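Local coordinates for probable zinc protease (Pseudomonas aeruginosa, PDB 4NNZ), which probably serves as one subunit of a heterodimeric zinc metallopeptidase of the M16 family, at residues Thr316-Val319 with Gln320-Lys323. Numbering follows the deposited sequence.
Sequences TPNV and QKGK
The carboxamide of N318 has K321 over one face: CB of K321 stands above its CG at 4.0 Å, while CG of K321 leans toward ND2 (3.5 Å). At the oxygen end, CB of Q320 meets OD1 nearly edge-on, 3.2 Å away, and the Q320 amide is steeply turned against that of N318. With CG anti to the backbone N (chi1 171°), the N318 side chain brings OD1 back to the following backbone. There it takes the K321 N-H at 3.2 Å from well above the carbonyl plane, plus a weaker, bent bond from Q320 N, an Asx turn. ND2 is held by the carbonyl oxygen of E292. After strand 309-317 the chain closes a Schellman motif ahead of helix 325-341: K323 N binds N318 O (3.2 Å, N-H...O 164°), and inside this loop G322 N binds V319 O at 3.0 Å. G322 has the positive phi (59°) favoured by glycine at this position. Beyond it, CB of K323 lies 3.4 Å from N318 O, and CB of P317 meets K323 O at the same separation. The P317 ring also packs on L325 and V328 of helix 325-341.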
loop_
_atom_site.group_PDB
_atom_site.type_symbol
_atom_site.label_atom_id
_atom_site.label_comp_id
_atom_site.label_asym_id
_atom_site.label_seq_id
_atom_site.Cartn_x
_atom_site.Cartn_y
_atom_site.Cartn_z
ATOM N N THR A 316 -24.863 4.911 -13.105
ATOM C CA THR A 316 -25.192 6.260 -12.787
ATOM C C THR A 316 -26.694 6.294 -12.657
ATOM O O THR A 316 -27.377 5.551 -13.310
ATOM C CB THR A 316 -24.634 7.249 -13.808
ATOM O OG1 THR A 316 -25.383 7.167 -15.001
ATOM C CG2 THR A 316 -23.239 6.911 -14.133
ATOM N N PRO A 317 -27.219 7.081 -11.753
ATOM C CA PRO A 317 -28.640 7.044 -11.444
ATOM C C PRO A 317 -29.517 7.731 -12.456
ATOM O O PRO A 317 -29.038 8.611 -13.116
ATOM C CB PRO A 317 -28.718 7.721 -10.095
ATOM C CG PRO A 317 -27.556 8.588 -10.043
ATOM C CD PRO A 317 -26.496 8.013 -10.900
ATOM N N ASN A 318 -30.778 7.356 -12.551
ATOM C CA ASN A 318 -31.637 8.008 -13.491
ATOM C C ASN A 318 -32.022 9.251 -12.780
ATOM O O ASN A 318 -32.878 9.267 -11.951
ATOM C CB ASN A 318 -32.876 7.176 -13.778
ATOM C CG ASN A 318 -33.909 7.923 -14.594
ATOM O OD1 ASN A 318 -33.816 9.108 -14.790
ATOM N ND2 ASN A 318 -34.891 7.224 -15.066
ATOM N N VAL A 319 -31.322 10.309 -13.112
ATOM C CA VAL A 319 -31.506 11.592 -12.496
ATOM C C VAL A 319 -32.846 12.216 -12.789
ATOM O O VAL A 319 -33.343 12.995 -12.011
ATOM C CB VAL A 319 -30.374 12.526 -12.856
ATOM C CG1 VAL A 319 -30.587 13.866 -12.218
ATOM C CG2 VAL A 319 -29.080 11.940 -12.365
ATOM N N GLN A 320 -33.418 11.866 -13.923
ATOM C CA GLN A 320 -34.681 12.417 -14.333
ATOM C C GLN A 320 -35.763 12.041 -13.357
ATOM O O GLN A 320 -36.628 12.823 -13.056
ATOM C CB GLN A 320 -35.046 11.922 -15.715
ATOM C CG GLN A 320 -33.999 12.179 -16.775
ATOM C CD GLN A 320 -34.387 11.579 -18.099
ATOM O OE1 GLN A 320 -35.285 10.738 -18.176
ATOM N NE2 GLN A 320 -33.724 12.010 -19.153
ATOM N N LYS A 321 -35.693 10.840 -12.837
ATOM C CA LYS A 321 -36.687 10.364 -11.909
ATOM C C LYS A 321 -36.245 10.638 -10.498
ATOM O O LYS A 321 -36.831 10.146 -9.569
ATOM C CB LYS A 321 -36.922 8.873 -12.095
ATOM C CG LYS A 321 -37.627 8.502 -13.370
ATOM C CD LYS A 321 -39.063 8.089 -13.108
ATOM C CE LYS A 321 -39.957 9.282 -12.783
ATOM N NZ LYS A 321 -40.570 9.223 -11.423
ATOM N N GLY A 322 -35.195 11.415 -10.337
ATOM C CA GLY A 322 -34.671 11.718 -9.027
ATOM C C GLY A 322 -34.239 10.522 -8.218
ATOM O O GLY A 322 -34.443 10.477 -7.030
ATOM N N LYS A 323 -33.642 9.548 -8.869
ATOM C CA LYS A 323 -33.214 8.356 -8.193
ATOM C C LYS A 323 -31.915 8.558 -7.459
ATOM O O LYS A 323 -31.004 9.125 -7.991
ATOM C CB LYS A 323 -33.090 7.233 -9.190
ATOM C CG LYS A 323 -34.420 6.751 -9.717
ATOM C CD LYS A 323 -35.235 6.081 -8.632
ATOM C CE LYS A 323 -36.590 5.632 -9.135
ATOM N NZ LYS A 323 -37.672 5.933 -8.157
#